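Side-chain contacts in pectinesterase A (PDB 2NTP), which catalyses the hydrolysis of galacturonosyl methyl esters in plant pectin, releasing methanol, probably as the first step in the maceration and soft-rotting of plant tissue: residues 107-112 / 123-128; 148-153 / 191-196; 168-171 / 176-179; 206-211 / 220-225. One frame throughout, in Å; residues are numbered along the deposited sequence.

Contact 1 of 4, residues 107-112 / 123-128; sequences NDFDFP and SKIKDT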
loop_
_atom_site.group_PDB
_atom_site.type_symbol
_atom_site.label_atom_id
_atom_site.label_comp_id
_atom_site.label_asym_id
_atom_site.label_seq_id
_atom_site.Cartn_x
_atom_site.Cartn_y
_atom_site.Cartn_z
ATOM N N ASN A 107 3.259 9.754 -2.368
ATOM C CA ASN A 107 4.666 9.880 -2.732
ATOM C C ASN A 107 4.718 10.551 -4.097
ATOM O O ASN A 107 4.148 10.049 -5.074
ATOM C CB ASN A 107 5.414 8.545 -2.720
ATOM C CG ASN A 107 6.933 8.732 -2.740
ATOM O OD1 ASN A 107 7.467 9.513 -3.537
ATOM N ND2 ASN A 107 7.629 8.021 -1.865
ATOM N N ASP A 108 5.365 11.710 -4.140
ATOM C CA ASP A 108 5.349 12.546 -5.336
ATOM C C ASP A 108 6.528 12.281 -6.269
ATOM O O ASP A 108 6.755 13.047 -7.213
ATOM C CB ASP A 108 5.279 14.032 -4.955
ATOM C CG ASP A 108 3.888 14.466 -4.539
ATOM O OD1 ASP A 108 2.913 13.725 -4.780
ATOM O OD2 ASP A 108 3.773 15.575 -3.975
ATOM N N PHE A 109 7.272 11.203 -6.018
ATOM C CA PHE A 109 8.316 10.794 -6.953
ATOM C C PHE A 109 7.698 10.677 -8.338
ATOM O O PHE A 109 6.730 9.931 -8.552
ATOM C CB PHE A 109 8.989 9.481 -6.541
ATOM C CG PHE A 109 9.961 8.952 -7.564
ATOM C CD1 PHE A 109 11.124 9.654 -7.867
ATOM C CD2 PHE A 109 9.710 7.749 -8.223
ATOM C CE1 PHE A 109 12.023 9.169 -8.810
ATOM C CE2 PHE A 109 10.603 7.254 -9.175
ATOM C CZ PHE A 109 11.765 7.970 -9.465
ATOM N N ASP A 110 8.252 11.441 -9.273
ATOM C CA ASP A 110 7.705 11.496 -10.616
ATOM C C ASP A 110 8.245 10.329 -11.431
ATOM O O ASP A 110 9.163 10.483 -12.236
ATOM C CB ASP A 110 8.045 12.839 -11.270
ATOM C CG ASP A 110 7.190 13.141 -12.489
ATOM O OD1 ASP A 110 6.663 12.205 -13.132
ATOM O OD2 ASP A 110 7.060 14.343 -12.818
ATOM N N PHE A 111 7.669 9.153 -11.207
ATOM C CA PHE A 111 8.076 7.961 -11.942
ATOM C C PHE A 111 8.092 8.154 -13.467
ATOM O O PHE A 111 9.091 7.829 -14.105
ATOM C CB PHE A 111 7.219 6.757 -11.542
ATOM C CG PHE A 111 7.538 5.507 -12.301
ATOM C CD1 PHE A 111 8.562 4.667 -11.884
ATOM C CD2 PHE A 111 6.810 5.165 -13.439
ATOM C CE1 PHE A 111 8.858 3.502 -12.590
ATOM C CE2 PHE A 111 7.098 4.006 -14.147
ATOM C CZ PHE A 111 8.133 3.175 -13.727
ATOM N N PRO A 112 6.992 8.667 -14.064
ATOM C CA PRO A 112 7.027 8.814 -15.527
ATOM C C PRO A 112 8.127 9.752 -16.034
ATOM O O PRO A 112 8.754 9.457 -17.051
ATOM C CB PRO A 112 5.643 9.378 -15.859
ATOM C CG PRO A 112 4.769 8.918 -14.712
ATOM C CD PRO A 112 5.678 9.069 -13.521
ATOM N N SER A 123 21.057 11.347 -13.277
ATOM C CA SER A 123 19.954 11.600 -12.345
ATOM C C SER A 123 18.790 10.617 -12.526
ATOM O O SER A 123 17.835 10.633 -11.740
ATOM C CB SER A 123 19.459 13.048 -12.457
ATOM O OG SER A 123 18.682 13.254 -13.628
ATOM N N LYS A 124 18.872 9.770 -13.554
ATOM C CA LYS A 124 17.855 8.734 -13.783
ATOM C C LYS A 124 18.014 7.607 -12.763
ATOM O O LYS A 124 19.036 6.922 -12.727
ATOM C CB LYS A 124 17.913 8.195 -15.218
ATOM C CG LYS A 124 16.720 7.318 -15.601
ATOM C CD LYS A 124 16.794 6.854 -17.048
ATOM C CE LYS A 124 15.506 6.145 -17.452
ATOM N NZ LYS A 124 15.459 5.861 -18.915
ATOM N N ILE A 125 16.984 7.432 -11.941
ATOM C CA ILE A 125 16.983 6.472 -10.839
ATOM C C ILE A 125 16.541 5.082 -11.308
ATOM O O ILE A 125 15.548 4.953 -12.026
ATOM C CB ILE A 125 16.071 6.986 -9.677
ATOM C CG1 ILE A 125 16.719 8.200 -8.991
ATOM C CG2 ILE A 125 15.782 5.883 -8.664
ATOM C CD1 ILE A 125 15.827 8.908 -7.975
ATOM N N LYS A 126 17.285 4.051 -10.904
ATOM C CA LYS A 126 16.934 2.661 -11.210
ATOM C C LYS A 126 16.026 2.045 -10.142
ATOM O O LYS A 126 15.133 1.258 -10.456
ATOM C CB LYS A 126 18.192 1.805 -11.392
ATOM C CG LYS A 126 18.875 2.001 -12.736
ATOM C CD LYS A 126 20.205 1.284 -12.794
ATOM C CE LYS A 126 20.893 1.531 -14.125
ATOM N NZ LYS A 126 22.292 1.025 -14.129
ATOM N N ASP A 127 16.273 2.399 -8.880
ATOM C CA ASP A 127 15.467 1.914 -7.761
ATOM C C ASP A 127 14.250 2.817 -7.597
ATOM O O ASP A 127 14.240 3.741 -6.775
ATOM C CB ASP A 127 16.298 1.857 -6.472
ATOM C CG ASP A 127 17.448 0.857 -6.555
ATOM O OD1 ASP A 127 17.552 0.133 -7.570
ATOM O OD2 ASP A 127 18.245 0.793 -5.597
ATOM N N THR A 128 13.225 2.517 -8.392
ATOM C CA THR A 128 12.092 3.410 -8.605
ATOM C C THR A 128 10.923 3.206 -7.641
ATOM O O THR A 128 9.903 3.887 -7.752
ATOM C CB THR A 128 11.577 3.303 -10.055
ATOM O OG1 THR A 128 11.475 1.921 -10.424
ATOM C CG2 THR A 128 12.541 4.006 -11.007
#

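Contact 2 of 4, residues 148-153 / 191-196; sequences SLVGYQ and VSRYRA. With ADA (alpha-D-galactopyranuronic acid), chain C; ADA (alpha-D-galactopyranuronic acid), chain B.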
loop_
_atom_site.group_PDB
_atom_site.type_symbol
_atom_site.label_atom_id
_atom_site.label_comp_id
_atom_site.label_asym_id
_atom_site.label_seq_id
_atom_site.Cartn_x
_atom_site.Cartn_y
_atom_site.Cartn_z
ATOM N N SER A 148 -6.930 8.421 0.590
ATOM C CA SER A 148 -6.398 8.209 -0.750
ATOM C C SER A 148 -4.896 8.048 -0.668
ATOM O O SER A 148 -4.229 8.884 -0.071
ATOM C CB SER A 148 -6.747 9.395 -1.651
ATOM O OG SER A 148 -6.115 9.280 -2.921
ATOM N N LEU A 149 -4.376 6.971 -1.260
ATOM C CA LEU A 149 -2.939 6.706 -1.287
ATOM C C LEU A 149 -2.439 6.783 -2.720
ATOM O O LEU A 149 -2.947 6.076 -3.600
ATOM C CB LEU A 149 -2.630 5.324 -0.704
ATOM C CG LEU A 149 -3.164 5.003 0.693
ATOM C CD1 LEU A 149 -2.731 3.595 1.102
ATOM C CD2 LEU A 149 -2.701 6.037 1.711
ATOM N N VAL A 150 -1.453 7.643 -2.950
ATOM C CA VAL A 150 -0.987 7.937 -4.306
ATOM C C VAL A 150 0.472 7.560 -4.521
ATOM O O VAL A 150 1.348 7.960 -3.755
ATOM C CB VAL A 150 -1.177 9.436 -4.647
ATOM C CG1 VAL A 150 -0.580 9.756 -6.004
ATOM C CG2 VAL A 150 -2.671 9.817 -4.599
ATOM N N GLY A 151 0.721 6.794 -5.578
ATOM C CA GLY A 151 2.089 6.503 -5.998
ATOM C C GLY A 151 2.085 5.770 -7.319
ATOM O O GLY A 151 1.056 5.713 -8.013
ATOM N N TYR A 152 3.243 5.228 -7.676
ATOM C CA TYR A 152 3.372 4.382 -8.850
ATOM C C TYR A 152 3.860 3.009 -8.380
ATOM O O TYR A 152 3.050 2.135 -8.070
ATOM C CB TYR A 152 4.308 5.021 -9.891
ATOM C CG TYR A 152 3.767 6.296 -10.522
ATOM C CD1 TYR A 152 2.975 6.247 -11.672
ATOM C CD2 TYR A 152 4.050 7.548 -9.972
ATOM C CE1 TYR A 152 2.473 7.416 -12.255
ATOM C CE2 TYR A 152 3.553 8.724 -10.553
ATOM C CZ TYR A 152 2.775 8.649 -11.695
ATOM O OH TYR A 152 2.286 9.810 -12.277
ATOM N N GLN A 153 5.172 2.827 -8.296
ATOM C CA GLN A 153 5.720 1.563 -7.809
ATOM C C GLN A 153 5.717 1.520 -6.283
ATOM O O GLN A 153 6.242 2.432 -5.632
ATOM C CB GLN A 153 7.134 1.356 -8.351
ATOM C CG GLN A 153 7.735 -0.022 -8.025
ATOM C CD GLN A 153 8.994 -0.314 -8.825
ATOM O OE1 GLN A 153 9.427 0.495 -9.638
ATOM N NE2 GLN A 153 9.578 -1.486 -8.603
ATOM N N VAL A 191 -6.656 1.666 -8.323
ATOM C CA VAL A 191 -6.511 2.352 -9.605
ATOM C C VAL A 191 -5.181 2.018 -10.281
ATOM O O VAL A 191 -4.120 2.442 -9.821
ATOM C CB VAL A 191 -6.671 3.894 -9.436
ATOM C CG1 VAL A 191 -6.625 4.602 -10.786
ATOM C CG2 VAL A 191 -7.976 4.228 -8.691
ATOM N N SER A 192 -5.256 1.250 -11.369
ATOM C CA SER A 192 -4.078 0.877 -12.159
ATOM C C SER A 192 -3.710 2.007 -13.109
ATOM O O SER A 192 -4.542 2.455 -13.912
ATOM C CB SER A 192 -4.351 -0.393 -12.965
ATOM O OG SER A 192 -4.474 -1.523 -12.131
ATOM N N ARG A 193 -2.459 2.443 -13.035
ATOM C CA ARG A 193 -2.031 3.651 -13.731
ATOM C C ARG A 193 -1.377 3.387 -15.082
ATOM O O ARG A 193 -0.781 2.326 -15.323
ATOM C CB ARG A 193 -1.121 4.493 -12.828
ATOM C CG ARG A 193 -1.777 4.854 -11.490
ATOM C CD ARG A 193 -0.930 5.827 -10.684
ATOM N NE ARG A 193 -1.065 7.209 -11.157
ATOM C CZ ARG A 193 -0.556 8.267 -10.531
ATOM N NH1 ARG A 193 0.131 8.110 -9.405
ATOM N NH2 ARG A 193 -0.738 9.485 -11.032
ATOM N N TYR A 194 -1.497 4.377 -15.960
ATOM C CA TYR A 194 -0.916 4.319 -17.292
ATOM C C TYR A 194 0.616 4.324 -17.247
ATOM O O TYR A 194 1.225 5.085 -16.490
ATOM C CB TYR A 194 -1.430 5.498 -18.118
ATOM C CG TYR A 194 -0.789 5.601 -19.482
ATOM C CD1 TYR A 194 -1.099 4.682 -20.490
ATOM C CD2 TYR A 194 0.131 6.604 -19.762
ATOM C CE1 TYR A 194 -0.507 4.767 -21.744
ATOM C CE2 TYR A 194 0.726 6.696 -21.015
ATOM C CZ TYR A 194 0.403 5.773 -21.997
ATOM O OH TYR A 194 0.990 5.856 -23.245
ATOM N N ARG A 195 1.226 3.462 -18.059
ATOM C CA ARG A 195 2.682 3.381 -18.178
ATOM C C ARG A 195 3.125 3.803 -19.573
ATOM O O ARG A 195 3.020 3.021 -20.518
ATOM C CB ARG A 195 3.171 1.945 -17.940
ATOM C CG ARG A 195 3.027 1.415 -16.514
ATOM C CD ARG A 195 4.146 1.893 -15.588
ATOM N NE ARG A 195 5.507 1.567 -16.028
ATOM C CZ ARG A 195 6.155 0.435 -15.743
ATOM N NH1 ARG A 195 5.565 -0.534 -15.055
ATOM N NH2 ARG A 195 7.402 0.255 -16.176
ATOM N N ALA A 196 3.615 5.033 -19.699
ATOM C CA ALA A 196 4.098 5.544 -20.981
ATOM C C ALA A 196 5.360 4.812 -21.443
ATOM O O ALA A 196 5.685 4.805 -22.640
ATOM C CB ALA A 196 4.357 7.040 -20.892
HETATM C C1 ADA C . 11.746 -4.617 -8.374
HETATM C C2 ADA C . 12.604 -5.629 -7.621
HETATM C C3 ADA C . 11.708 -6.667 -6.940
HETATM C C4 ADA C . 10.656 -5.968 -6.074
HETATM C C5 ADA C . 9.849 -5.004 -6.946
HETATM C C6 ADA C . 8.782 -4.253 -6.191
HETATM O O2 ADA C . 13.504 -6.257 -8.542
HETATM O O3 ADA C . 12.509 -7.560 -6.153
HETATM O O4 ADA C . 11.313 -5.210 -5.051
HETATM O O5 ADA C . 10.757 -4.046 -7.512
HETATM O O6B ADA C . 8.019 -4.847 -5.388
HETATM O O6A ADA C . 8.696 -3.029 -6.421
HETATM C C1 ADA B . 9.168 -4.957 -12.496
HETATM C C2 ADA B . 9.652 -3.692 -11.787
HETATM C C3 ADA B . 11.155 -3.761 -11.522
HETATM C C4 ADA B . 11.554 -5.096 -10.884
HETATM C C5 ADA B . 10.973 -6.283 -11.650
HETATM C C6 ADA B . 11.287 -7.566 -10.930
HETATM O O2 ADA B . 9.376 -2.558 -12.609
HETATM O O3 ADA B . 11.557 -2.670 -10.683
HETATM O O4 ADA B . 11.088 -5.172 -9.532
HETATM O O5 ADA B . 9.553 -6.120 -11.755
HETATM O O6B ADA B . 10.373 -8.402 -10.777
HETATM O O6A ADA B . 12.450 -7.751 -10.506
#

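Contact 3 of 4, residues 168-171 / 176-179; sequences CRIS and FIFG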
loop_
_atom_site.group_PDB
_atom_site.type_symbol
_atom_site.label_atom_id
_atom_site.label_comp_id
_atom_site.label_asym_id
_atom_site.label_seq_id
_atom_site.Cartn_x
_atom_site.Cartn_y
_atom_site.Cartn_z
ATOM N N CYS A 168 -11.685 3.715 0.422
ATOM C CA CYS A 168 -10.377 4.249 0.120
ATOM C C CYS A 168 -10.096 4.303 -1.379
ATOM O O CYS A 168 -10.797 3.680 -2.177
ATOM C CB CYS A 168 -9.308 3.451 0.876
ATOM S SG CYS A 168 -8.743 1.903 0.123
ATOM N N ARG A 169 -9.094 5.095 -1.753
ATOM C CA ARG A 169 -8.552 5.069 -3.108
ATOM C C ARG A 169 -7.074 4.750 -3.004
ATOM O O ARG A 169 -6.367 5.335 -2.186
ATOM C CB ARG A 169 -8.762 6.411 -3.825
ATOM C CG ARG A 169 -8.421 6.395 -5.331
ATOM C CD ARG A 169 -8.370 7.822 -5.882
ATOM N NE ARG A 169 -8.175 7.910 -7.338
ATOM C CZ ARG A 169 -6.998 8.065 -7.949
ATOM N NH1 ARG A 169 -5.866 8.118 -7.250
ATOM N NH2 ARG A 169 -6.953 8.145 -9.278
ATOM N N ILE A 170 -6.615 3.792 -3.806
ATOM C CA ILE A 170 -5.187 3.468 -3.872
ATOM C C ILE A 170 -4.791 3.352 -5.337
ATOM O O ILE A 170 -5.400 2.590 -6.083
ATOM C CB ILE A 170 -4.837 2.153 -3.118
ATOM C CG1 ILE A 170 -5.331 2.209 -1.662
ATOM C CG2 ILE A 170 -3.324 1.894 -3.181
ATOM C CD1 ILE A 170 -5.212 0.895 -0.881
ATOM N N SER A 171 -3.785 4.121 -5.742
ATOM C CA SER A 171 -3.318 4.116 -7.122
ATOM C C SER A 171 -1.871 3.666 -7.205
ATOM O O SER A 171 -1.099 3.837 -6.254
ATOM C CB SER A 171 -3.460 5.508 -7.749
ATOM O OG SER A 171 -2.486 6.401 -7.248
ATOM N N PHE A 176 1.667 -2.331 -6.157
ATOM C CA PHE A 176 1.288 -1.126 -5.411
ATOM C C PHE A 176 0.608 -1.374 -4.062
ATOM O O PHE A 176 0.419 -0.441 -3.279
ATOM C CB PHE A 176 0.645 -0.019 -6.279
ATOM C CG PHE A 176 -0.742 -0.321 -6.811
ATOM C CD1 PHE A 176 -1.877 -0.062 -6.040
ATOM C CD2 PHE A 176 -0.914 -0.773 -8.123
ATOM C CE1 PHE A 176 -3.169 -0.290 -6.548
ATOM C CE2 PHE A 176 -2.201 -0.995 -8.649
ATOM C CZ PHE A 176 -3.327 -0.760 -7.858
ATOM N N ILE A 177 0.264 -2.631 -3.797
ATOM C CA ILE A 177 -0.046 -3.089 -2.444
ATOM C C ILE A 177 0.832 -4.304 -2.236
ATOM O O ILE A 177 0.667 -5.303 -2.926
ATOM C CB ILE A 177 -1.526 -3.497 -2.260
ATOM C CG1 ILE A 177 -2.461 -2.328 -2.595
ATOM C CG2 ILE A 177 -1.761 -3.989 -0.823
ATOM C CD1 ILE A 177 -3.935 -2.732 -2.752
ATOM N N PHE A 178 1.774 -4.218 -1.305
ATOM C CA PHE A 178 2.734 -5.315 -1.125
ATOM C C PHE A 178 3.139 -5.479 0.331
ATOM O O PHE A 178 3.014 -4.546 1.132
ATOM C CB PHE A 178 3.972 -5.118 -2.024
ATOM C CG PHE A 178 4.903 -4.021 -1.567
ATOM C CD1 PHE A 178 4.523 -2.683 -1.652
ATOM C CD2 PHE A 178 6.169 -4.327 -1.065
ATOM C CE1 PHE A 178 5.375 -1.667 -1.224
ATOM C CE2 PHE A 178 7.042 -3.316 -0.650
ATOM C CZ PHE A 178 6.644 -1.986 -0.733
ATOM N N GLY A 179 3.624 -6.671 0.669
ATOM C CA GLY A 179 4.101 -6.929 2.025
ATOM C C GLY A 179 3.446 -8.134 2.670
ATOM O O GLY A 179 2.657 -8.842 2.042
#

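Contact 4 of 4, residues 206-211 / 220-225; sequences YLTAPS and LVITNS. With ADA (alpha-D-galactopyranuronic acid), chain D.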
loop_
_atom_site.group_PDB
_atom_site.type_symbol
_atom_site.label_atom_id
_atom_site.label_comp_id
_atom_site.label_asym_id
_atom_site.label_seq_id
_atom_site.Cartn_x
_atom_site.Cartn_y
_atom_site.Cartn_z
ATOM N N TYR A 206 1.158 -4.728 -11.469
ATOM C CA TYR A 206 0.550 -5.772 -10.637
ATOM C C TYR A 206 -0.055 -5.080 -9.427
ATOM O O TYR A 206 0.612 -4.286 -8.753
ATOM C CB TYR A 206 1.598 -6.806 -10.181
ATOM C CG TYR A 206 2.575 -7.185 -11.274
ATOM C CD1 TYR A 206 3.741 -6.445 -11.471
ATOM C CD2 TYR A 206 2.317 -8.254 -12.136
ATOM C CE1 TYR A 206 4.633 -6.761 -12.489
ATOM C CE2 TYR A 206 3.212 -8.582 -13.166
ATOM C CZ TYR A 206 4.370 -7.825 -13.323
ATOM O OH TYR A 206 5.270 -8.108 -14.325
ATOM N N LEU A 207 -1.318 -5.369 -9.149
ATOM C CA LEU A 207 -2.006 -4.727 -8.026
ATOM C C LEU A 207 -1.352 -5.095 -6.705
ATOM O O LEU A 207 -1.155 -4.245 -5.840
ATOM C CB LEU A 207 -3.481 -5.133 -7.974
ATOM C CG LEU A 207 -4.477 -4.321 -8.803
ATOM C CD1 LEU A 207 -4.202 -4.417 -10.289
ATOM C CD2 LEU A 207 -5.890 -4.785 -8.489
ATOM N N THR A 208 -1.023 -6.374 -6.551
ATOM C CA THR A 208 -0.507 -6.856 -5.277
ATOM C C THR A 208 0.765 -7.671 -5.428
ATOM O O THR A 208 0.994 -8.303 -6.455
ATOM C CB THR A 208 -1.550 -7.695 -4.501
ATOM O OG1 THR A 208 -1.797 -8.933 -5.185
ATOM C CG2 THR A 208 -2.865 -6.924 -4.345
ATOM N N ALA A 209 1.582 -7.640 -4.382
ATOM C CA ALA A 209 2.751 -8.511 -4.285
ATOM C C ALA A 209 2.873 -8.950 -2.830
ATOM O O ALA A 209 3.686 -8.407 -2.075
ATOM C CB ALA A 209 4.013 -7.797 -4.763
ATOM N N PRO A 210 2.034 -9.920 -2.421
ATOM C CA PRO A 210 2.040 -10.370 -1.029
ATOM C C PRO A 210 3.263 -11.224 -0.711
ATOM O O PRO A 210 3.720 -12.002 -1.560
ATOM C CB PRO A 210 0.762 -11.204 -0.932
ATOM C CG PRO A 210 0.588 -11.761 -2.308
ATOM C CD PRO A 210 1.044 -10.660 -3.232
ATOM N N SER A 211 3.789 -11.049 0.499
ATOM C CA SER A 211 4.917 -11.836 1.001
ATOM C C SER A 211 4.520 -12.588 2.270
ATOM O O SER A 211 5.375 -12.963 3.083
ATOM C CB SER A 211 6.098 -10.919 1.285
ATOM O OG SER A 211 5.702 -9.852 2.131
ATOM N N LEU A 220 -3.364 -10.314 2.080
ATOM C CA LEU A 220 -4.101 -9.202 1.478
ATOM C C LEU A 220 -5.485 -9.679 1.076
ATOM O O LEU A 220 -5.618 -10.589 0.251
ATOM C CB LEU A 220 -3.344 -8.643 0.269
ATOM C CG LEU A 220 -1.841 -8.399 0.476
ATOM C CD1 LEU A 220 -1.189 -7.964 -0.822
ATOM C CD2 LEU A 220 -1.580 -7.378 1.581
ATOM N N VAL A 221 -6.507 -9.071 1.673
ATOM C CA VAL A 221 -7.896 -9.466 1.436
ATOM C C VAL A 221 -8.669 -8.248 0.946
ATOM O O VAL A 221 -8.779 -7.241 1.657
ATOM C CB VAL A 221 -8.545 -10.084 2.703
ATOM C CG1 VAL A 221 -9.981 -10.544 2.415
ATOM C CG2 VAL A 221 -7.701 -11.261 3.229
ATOM N N ILE A 222 -9.179 -8.336 -0.279
ATOM C CA ILE A 222 -9.859 -7.206 -0.920
ATOM C C ILE A 222 -11.337 -7.548 -1.116
ATOM O O ILE A 222 -11.666 -8.510 -1.814
ATOM C CB ILE A 222 -9.189 -6.827 -2.275
ATOM C CG1 ILE A 222 -7.761 -6.317 -2.056
ATOM C CG2 ILE A 222 -9.991 -5.745 -3.003
ATOM C CD1 ILE A 222 -6.683 -7.361 -2.278
ATOM N N THR A 223 -12.216 -6.766 -0.493
ATOM C CA THR A 223 -13.656 -7.068 -0.497
ATOM C C THR A 223 -14.494 -5.890 -0.985
ATOM O O THR A 223 -14.205 -4.735 -0.660
ATOM C CB THR A 223 -14.173 -7.498 0.916
ATOM O OG1 THR A 223 -14.061 -6.407 1.840
ATOM C CG2 THR A 223 -13.398 -8.689 1.452
ATOM N N ASN A 224 -15.538 -6.194 -1.758
ATOM C CA ASN A 224 -16.538 -5.196 -2.153
ATOM C C ASN A 224 -15.897 -3.949 -2.754
ATOM O O ASN A 224 -16.304 -2.819 -2.470
ATOM C CB ASN A 224 -17.419 -4.821 -0.954
ATOM C CG ASN A 224 -17.965 -6.040 -0.218
ATOM O OD1 ASN A 224 -17.797 -6.173 1.002
ATOM N ND2 ASN A 224 -18.615 -6.932 -0.949
ATOM N N SER A 225 -14.889 -4.165 -3.593
ATOM C CA SER A 225 -14.092 -3.072 -4.122
ATOM C C SER A 225 -14.202 -2.963 -5.638
ATOM O O SER A 225 -14.964 -3.694 -6.275
ATOM C CB SER A 225 -12.633 -3.240 -3.684
ATOM O OG SER A 225 -12.512 -2.986 -2.295
HETATM C C1 ADA D . 11.013 -6.643 -16.724
HETATM C C2 ADA D . 10.123 -7.348 -15.691
HETATM C C3 ADA D . 8.778 -6.632 -15.560
HETATM C C4 ADA D . 8.991 -5.151 -15.241
HETATM C C5 ADA D . 9.934 -4.496 -16.262
HETATM C C6 ADA D . 10.247 -3.079 -15.858
HETATM O O1 ADA D . 10.486 -6.808 -18.051
HETATM O O2 ADA D . 9.922 -8.722 -16.051
HETATM O O3 ADA D . 7.976 -7.243 -14.541
HETATM O O4 ADA D . 9.492 -5.001 -13.902
HETATM O O5 ADA D . 11.157 -5.246 -16.406
HETATM O O6B ADA D . 11.266 -2.857 -15.163
HETATM O O6A ADA D . 9.472 -2.167 -16.229
#

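Contact 1 of 4, residues 107-112 / 123-128
F109 and F111 meet I125 and T128 in an excursion from the parallel beta-helix that borders the substrate-binding site. The chain leaves strand 103-107, forms helix 111-116 and returns through the loop 123-128. The contact is made by carbons and one carbonyl, and no hydrogen bond crosses it. F109 has CG anti to its backbone N (chi1 173°), which carries the ring toward the loop. Its CE1 meets the tip of I125, at 3.9 Å from CD1, and the two side chains run alongside one another, pointing opposite ways. On another side of the ring, CE2 lies 3.7 Å from the backbone O of T128. Both partners come to this ring obliquely. The F111 ring meets T128 with its edge: CE1 is 3.7 Å from CB, which lies in the ring plane. T128 OG1 is close to the same ring carbon, but its polar partner is Q153 OE1, the amide oxygen of the transition-state stabilizer. T128 is thus packed by F111 while it holds a catalytic side chain. The turn before F109 is fixed as well. N107 OD1 accepts from F109 N at 3.0 Å, in the carbonyl plane, and closes an Asx turn. D110 is the N-cap of the helix, and its OD1 takes the backbone N of A113. Around the contact, F109 and T128 both pack on N114 of helix 111-116, and N107 is paired through its backbone with V150 of strand 147-150.

Contact 2 of 4, residues 148-153 / 191-196
R193 reaches from the end of strand 189-192 across to Y152 and G151, which follow strand 147-150. Its CB points toward the other segment. CD passes 3.3 Å from G151 O and also touches the Y152 ring at CD1. The chain bends here at chi3 (79°), which lays the guanidinium flat on the tyrosine. The two planes are 9° apart, with centres 4.0 Å from each other. NE sits above Y152 CE1 and keeps a salt bridge with E230. CZ is 3.9 Å from the ring centroid, a cation-pi contact over the face. NH1 lies over the ring too, touches V150 CG1, and donates to G151 O at 2.9 Å. That bond is fairly straight at the hydrogen (160°) and lies in the guanidinium plane, but it reaches the carbonyl oxygen from above the carbonyl plane. NH2 comes near Y152 OH at an angle too poor for a hydrogen bond. Next along the chain, Q153 NE2 donates to O6A of the chain C galacturonate at 2.8 Å and to O3 of the chain B galacturonate at 3.1 Å. The positive charge of R193 is probably balanced by E230 and further stabilised by the electron-rich ring face, and its bond to G151 O probably steadies the backbone that leads into Q153, the transition-state stabilizer.

Contact 3 of 4, residues 168-171 / 176-179
F176 turns one face of its ring to the backbone of S171 and its rim to the side chain of I170. The carbonyl carbon of S171 stands 3.9 Å above the ring plane, offset toward the rim. The I170 and F176 side chains meet at a slant, and I170 CG2 touches the ring at CD1, 3.8 Å away. The neighbouring ring atom CE1 is 3.7 Å from I170 O. F176 has CG between its own backbone N and carbonyl carbon (chi1 70°), and this swings the ring back toward strand 169-172. I170 divides its branches between two partners: CG2 goes to the ring, while CD1 meets CD1 of I177 at 4.3 Å, a looser contact. Both isoleucines also pack on F185 and L190, and all four touching residues are buried. No hydrogen bond joins the two segments. The S171 carbonyl has a partner in T155 OG1. C168, just before the strand, is tied to C188 by a disulfide. The chain turns a corner at 176 and 177, passing from one sheet to another, directly after the nucleophile D175. Stacked apolar side chains filling the interior between sheets are characteristic of the right-handed parallel beta-helix, the fold of this family.

Contact 4 of 4, residues 206-211 / 220-225
T208 OG1 is gripped by two groups, the carbonyl O of L241 and the hydroxyl of T265, while the carbons of T208 pack on L220. With chi1 at 68° OG1 is turned to L241 and T265, and CB and CG2 are left to L220. L220 CD1 reaches T208 CB at 3.7 Å, and the two side chains lie alongside, oppositely directed. The same methyl meets P210 CB at 3.8 Å, so one leucine branch touches both residues. I222 adds a looser touch, its CD1 lying 4.4 Å from T208 CG2. In the parallel beta-helix, strands 208-210 and 220-223 belong to different sheets that face each other across the buried interior. The axes of these two short segments come within 9.3 Å, their directions 143° apart, so roughly antiparallel, and side chains alone bridge the gap. L220 also packs on A183 of strand 182-186 and on T265 of strand 264-268. At the start of the first segment, Y206 reaches the substrate-binding site instead. Its OH is hydrogen-bonded to O3 of the chain D galacturonate at 2.8 Å, and that oxygen lies in the plane of the ring, at its edge.

Contacts 2, 3 and 4 follow the wall of the beta-helix, and contact 1 lies on an excursion beside it. The centres of contacts 2 and 3 are about 9 Å apart, and strand pairing joins them: V191 N lies 2.7 Å from I170 O. Contacts 3 and 4, with centres about 8 Å apart, are joined in the same way, I177 O lying 2.9 Å from A209 N. Contact 1 reaches the site through contact 2. T128 OG1 is 2.6 Å from Q153 OE1, and F111 CE2 packs 3.5 Å from NE of the substrate-binding R195. Contacts 1 and 4 do not touch, their centres being about 24 Å apart. Contacts 2 and 4 both bind the oligosaccharide, through Q153, R195 and Y206.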